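Cytochrome cL (Hyphomicrobium denitrificans, PDB 2D0W) probably serves as the periplasmic electron acceptor of methanol dehydrogenase in methanol oxidation, passing electrons through its covalently bound haem. Local coordinates at residues E93-G98 and Q108-D113. Sequence-based numbering, arbitrary orientation.
Sequences ETIFGG and QDLELD. With ZN (zinc ion), chain D; HEM (protoporphyrin IX containing Fe), chain H.
In this class I cytochrome c fold, the helix that packs beside the haem, 88-97, meets the turn leading into helix 112-124 and that helix's first residue, through two apolar pairs: Ile95 with Leu110 and Phe96 with Leu112. No hydrogen bond joins the two segments directly; the intervening loop, which carries the haem-iron ligand Met103, is tied back by backbone bonds of Ile95 with His106 and Phe96 with Gly107.

Branching at CB lets Ile95 place CG2 between two partners while CG1 covers a third. Ile95 CG2, anti to the backbone N, touches Leu110 CD1 at 3.9 Å. The same Ile95 CG2 lies 3.8 Å from the haem side-chain carbon CBB. Ile95 CG1, beside the N, approaches the haem methyl CMB at 4.0 Å. The Ile95 and Leu110 side chains cross at about a right angle and meet methyl to methyl, and Met115 touches both. With an alanine here, haem CBB and Leu110 CD1 would probably lose their shared neighbour and a gap would open beside the haem. Thr94 lays its CG2 methyl 3.6 Å from haem C2A, and its hydroxyl bonds to Gly90 O, Asn85 and Thr8; one apolar and one polar branch suit both surroundings.

Just past the helix, Gly98 has positive phi (87°), where a CB would collide with the preceding carbonyl oxygen. Next to Leu110 in the chain, solvent-exposed Asp109 binds a zinc ion together with His106 and a water, its OD1 lying 2.2 Å from the metal. Large apolar groups fit the second pair, since Leu112 also packs on Val30 and Met34 of helix 28-36 and Phe96 on Val16. Phe96 has CG anti to its backbone N (chi1 -163°), which brings the ring edge up to Leu112, whose CD1 lies near the ring plane, 4.2 Å from Phe96 CE2.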
ATOM      1  N   GLU A  93      -4.584  -7.366   2.674  1.00 13.20           N
ATOM      2  CA  GLU A  93      -4.699  -8.725   3.216  1.00 13.56           C
ATOM      3  C   GLU A  93      -3.336  -9.436   3.022  1.00 14.04           C
ATOM      4  O   GLU A  93      -2.843 -10.097   3.936  1.00 13.88           O
ATOM      5  CB  GLU A  93      -5.848  -9.488   2.499  1.00 15.90           C
ATOM      6  CG  GLU A  93      -7.257  -9.027   2.767  1.00 17.90           C
ATOM      7  CD  GLU A  93      -8.326  -9.763   1.910  1.00 24.32           C
ATOM      8  OE1 GLU A  93      -8.079  -9.971   0.692  1.00 24.61           O
ATOM      9  OE2 GLU A  93      -9.418 -10.137   2.449  1.00 25.29           O
ATOM     10  N   THR A  94      -2.692  -9.249   1.866  1.00 13.75           N
ATOM     11  CA  THR A  94      -1.378  -9.881   1.613  1.00 14.71           C
ATOM     12  C   THR A  94      -0.345  -9.373   2.608  1.00 15.49           C
ATOM     13  O   THR A  94       0.355 -10.165   3.259  1.00 13.21           O
ATOM     14  CB  THR A  94      -0.949  -9.656   0.174  1.00 15.23           C
ATOM     15  OG1 THR A  94      -1.934 -10.260  -0.660  1.00 16.37           O
ATOM     16  CG2 THR A  94       0.444 -10.259  -0.122  1.00 14.92           C
ATOM     17  N   ILE A  95      -0.287  -8.052   2.780  1.00 12.40           N
ATOM     18  CA  ILE A  95       0.638  -7.457   3.745  1.00 11.85           C
ATOM     19  C   ILE A  95       0.293  -7.861   5.157  1.00 10.95           C
ATOM     20  O   ILE A  95       1.188  -8.272   5.884  1.00 10.78           O
ATOM     21  CB  ILE A  95       0.759  -5.918   3.607  1.00 11.79           C
ATOM     22  CG1 ILE A  95       1.076  -5.590   2.154  1.00  9.75           C
ATOM     23  CG2 ILE A  95       1.900  -5.368   4.536  1.00 13.30           C
ATOM     24  CD1 ILE A  95       0.731  -4.132   1.732  1.00  6.61           C
ATOM     25  N   PHE A  96      -0.993  -7.787   5.524  1.00 11.99           N
ATOM     26  CA  PHE A  96      -1.410  -8.030   6.899  1.00 12.70           C
ATOM     27  C   PHE A  96      -1.141  -9.489   7.280  1.00 13.27           C
ATOM     28  O   PHE A  96      -0.520  -9.757   8.302  1.00 13.29           O
ATOM     29  CB  PHE A  96      -2.919  -7.725   7.142  1.00 12.68           C
ATOM     30  CG  PHE A  96      -3.270  -7.586   8.586  1.00 13.61           C
ATOM     31  CD1 PHE A  96      -3.368  -8.704   9.422  1.00 12.68           C
ATOM     32  CD2 PHE A  96      -3.509  -6.337   9.138  1.00 12.58           C
ATOM     33  CE1 PHE A  96      -3.686  -8.547  10.783  1.00 12.37           C
ATOM     34  CE2 PHE A  96      -3.801  -6.179  10.471  1.00 12.85           C
ATOM     35  CZ  PHE A  96      -3.883  -7.275  11.302  1.00 12.71           C
ATOM     36  N   GLY A  97      -1.645 -10.416   6.457  1.00 13.75           N
ATOM     37  CA  GLY A  97      -1.614 -11.833   6.813  1.00 14.22           C
ATOM     38  C   GLY A  97      -0.465 -12.582   6.197  1.00 16.64           C
ATOM     39  O   GLY A  97      -0.199 -13.691   6.613  1.00 16.83           O
ATOM     40  N   GLY A  98       0.229 -11.981   5.224  1.00 16.69           N
ATOM     41  CA  GLY A  98       1.368 -12.620   4.546  1.00 17.23           C
ATOM     42  C   GLY A  98       1.004 -13.502   3.353  1.00 17.78           C
ATOM     43  O   GLY A  98      -0.171 -13.555   2.960  1.00 16.60           O
ATOM     44  N   GLN A 108       0.682  -7.464  12.586  1.00 19.72           N
ATOM     45  CA  GLN A 108       1.108  -7.181  13.955  1.00 21.96           C
ATOM     46  C   GLN A 108       2.113  -6.015  14.058  1.00 20.89           C
ATOM     47  O   GLN A 108       2.245  -5.460  15.113  1.00 21.87           O
ATOM     48  CB  GLN A 108       1.709  -8.463  14.581  1.00 25.02           C
ATOM     49  CG  GLN A 108       0.674  -9.310  15.332  1.00 29.45           C
ATOM     50  CD  GLN A 108       1.244 -10.514  16.131  1.00 33.46           C
ATOM     51  OE1 GLN A 108       1.027 -10.643  17.349  1.00 34.81           O
ATOM     52  NE2 GLN A 108       1.913 -11.411  15.442  1.00 34.48           N
ATOM     53  N   ASP A 109       2.783  -5.656  12.962  1.00 20.24           N
ATOM     54  CA  ASP A 109       3.945  -4.738  12.976  1.00 19.16           C
ATOM     55  C   ASP A 109       3.587  -3.272  12.757  1.00 19.13           C
ATOM     56  O   ASP A 109       4.278  -2.374  13.250  1.00 19.90           O
ATOM     57  CB  ASP A 109       4.935  -5.112  11.853  1.00 16.85           C
ATOM     58  CG  ASP A 109       5.555  -6.496  12.032  1.00 18.23           C
ATOM     59  OD1 ASP A 109       6.106  -7.051  11.055  1.00 19.12           O
ATOM     60  OD2 ASP A 109       5.505  -7.035  13.146  1.00 19.48           O
ATOM     61  N   LEU A 110       2.568  -3.060  11.934  1.00 19.49           N
ATOM     62  CA  LEU A 110       2.189  -1.745  11.376  1.00 19.77           C
ATOM     63  C   LEU A 110       0.907  -1.241  12.021  1.00 18.90           C
ATOM     64  O   LEU A 110      -0.085  -1.954  11.998  1.00 19.94           O
ATOM     65  CB  LEU A 110       1.865  -1.935   9.877  1.00 19.83           C
ATOM     66  CG  LEU A 110       3.039  -2.237   8.938  1.00 19.28           C
ATOM     67  CD1 LEU A 110       2.655  -3.122   7.691  1.00 18.75           C
ATOM     68  CD2 LEU A 110       3.574  -0.898   8.555  1.00 20.87           C
ATOM     69  N   GLU A 111       0.877  -0.012  12.541  1.00 19.36           N
ATOM     70  CA  GLU A 111      -0.431   0.602  12.847  1.00 20.33           C
ATOM     71  C   GLU A 111      -1.250   0.740  11.575  1.00 19.53           C
ATOM     72  O   GLU A 111      -0.709   1.014  10.485  1.00 15.93           O
ATOM     73  CB  GLU A 111      -0.275   1.955  13.537  1.00 22.01           C
ATOM     74  CG  GLU A 111       0.361   1.817  14.940  1.00 25.14           C
ATOM     75  CD  GLU A 111       0.893   3.134  15.484  1.00 27.81           C
ATOM     76  OE1 GLU A 111       0.499   4.197  14.936  1.00 28.89           O
ATOM     77  OE2 GLU A 111       1.709   3.117  16.456  1.00 28.41           O
ATOM     78  N   LEU A 112      -2.562   0.549  11.723  1.00 19.00           N
ATOM     79  CA  LEU A 112      -3.468   0.508  10.593  1.00 18.72           C
ATOM     80  C   LEU A 112      -3.330   1.733   9.700  1.00 17.60           C
ATOM     81  O   LEU A 112      -3.378   1.601   8.470  1.00 16.86           O
ATOM     82  CB  LEU A 112      -4.909   0.322  11.064  1.00 18.48           C
ATOM     83  CG  LEU A 112      -5.229  -1.098  11.576  1.00 20.07           C
ATOM     84  CD1 LEU A 112      -4.950  -2.180  10.537  1.00 18.00           C
ATOM     85  CD2 LEU A 112      -4.397  -1.357  12.761  1.00 23.73           C
ATOM     86  N   ASP A 113      -3.136   2.907  10.320  1.00 16.81           N
ATOM     87  CA  ASP A 113      -3.035   4.171   9.563  1.00 16.73           C
ATOM     88  C   ASP A 113      -1.744   4.165   8.740  1.00 14.72           C
ATOM     89  O   ASP A 113      -1.738   4.618   7.595  1.00 14.32           O
ATOM     90  CB  ASP A 113      -3.085   5.383  10.509  1.00 15.78           C
ATOM     91  CG  ASP A 113      -3.286   6.715   9.758  1.00 18.80           C
ATOM     92  OD1 ASP A 113      -4.257   6.856   8.980  1.00 15.45           O
ATOM     93  OD2 ASP A 113      -2.432   7.613   9.932  1.00 22.52           O
TER
HETATM   94 ZN    ZN D1206       6.680  -6.115   9.135  1.00 20.63          ZN
HETATM   95  CHA HEM H 200       5.117 -11.457  -1.900  1.00 11.45           C
HETATM   96  CHB HEM H 200       4.553  -6.963  -0.092  1.00 11.35           C
HETATM   97  CHC HEM H 200       8.158  -7.603   3.126  1.00 11.09           C
HETATM   98  CHD HEM H 200       9.418 -11.485   0.496  1.00 12.06           C
HETATM   99  C1A HEM H 200       4.559 -10.199  -1.662  1.00 13.45           C
HETATM  100  C2A HEM H 200       3.337  -9.628  -2.214  1.00 10.27           C
HETATM  101  C3A HEM H 200       3.214  -8.392  -1.732  1.00 12.24           C
HETATM  102  C4A HEM H 200       4.320  -8.111  -0.826  1.00 13.60           C
HETATM  103  CMA HEM H 200       2.087  -7.356  -2.049  1.00 11.38           C
HETATM  104  CAA HEM H 200       2.408 -10.315  -3.240  1.00 10.58           C
HETATM  105  CBA HEM H 200       2.990  -9.990  -4.627  1.00 10.55           C
HETATM  106  CGA HEM H 200       2.087 -10.455  -5.763  1.00 15.58           C
HETATM  107  O1A HEM H 200       0.892 -10.753  -5.522  1.00 14.75           O
HETATM  108  O2A HEM H 200       2.587 -10.530  -6.911  1.00 17.30           O
HETATM  109  C1B HEM H 200       5.439  -6.756   0.972  1.00 14.31           C
HETATM  110  C2B HEM H 200       5.597  -5.597   1.858  1.00 13.21           C
HETATM  111  C3B HEM H 200       6.466  -5.812   2.722  1.00 11.92           C
HETATM  112  C4B HEM H 200       7.079  -7.083   2.489  1.00 12.69           C
HETATM  113  CMB HEM H 200       4.789  -4.322   1.621  1.00 12.82           C
HETATM  114  CAB HEM H 200       6.670  -5.004   4.014  1.00 11.21           C
HETATM  115  CBB HEM H 200       5.679  -4.757   4.813  1.00  9.54           C
HETATM  116  C1C HEM H 200       8.845  -8.712   2.680  1.00 14.09           C
HETATM  117  C2C HEM H 200       9.978  -9.382   3.350  1.00 12.99           C
HETATM  118  C3C HEM H 200      10.346 -10.400   2.594  1.00 15.39           C
HETATM  119  C4C HEM H 200       9.392 -10.523   1.480  1.00 13.11           C
HETATM  120  CMC HEM H 200      10.830  -8.630   4.359  1.00 13.84           C
HETATM  121  CAC HEM H 200      11.659 -11.247   2.607  1.00 14.46           C
HETATM  122  CBC HEM H 200      12.069 -11.670   3.772  1.00 12.62           C
HETATM  123  C1D HEM H 200       8.387 -11.918  -0.314  1.00 11.53           C
HETATM  124  C2D HEM H 200       8.340 -13.166  -1.053  1.00 14.72           C
HETATM  125  C3D HEM H 200       7.004 -13.166  -1.788  1.00 11.95           C
HETATM  126  C4D HEM H 200       6.365 -11.908  -1.455  1.00 11.93           C
HETATM  127  CMD HEM H 200       9.435 -14.275  -1.072  1.00 13.15           C
HETATM  128  CAD HEM H 200       6.387 -14.268  -2.722  1.00 13.10           C
HETATM  129  CBD HEM H 200       5.360 -14.940  -1.807  1.00 15.88           C
HETATM  130  CGD HEM H 200       4.346 -15.780  -2.543  1.00 17.09           C
HETATM  131  O1D HEM H 200       3.411 -16.308  -1.913  1.00 16.27           O
HETATM  132  O2D HEM H 200       4.469 -15.892  -3.770  1.00 17.21           O
HETATM  133  NA  HEM H 200       5.119  -9.234  -0.846  1.00 13.94           N
HETATM  134  NB  HEM H 200       6.449  -7.595   1.393  1.00 11.54           N
HETATM  135  NC  HEM H 200       8.483  -9.465   1.573  1.00 15.50           N
HETATM  136  ND  HEM H 200       7.223 -11.213  -0.604  1.00 12.13           N
HETATM  137 FE   HEM H 200       6.757  -9.396   0.452  1.00 14.17          FE
HETATM  138  O   HOH W   1       6.165  -4.047   8.799  1.00  5.66           O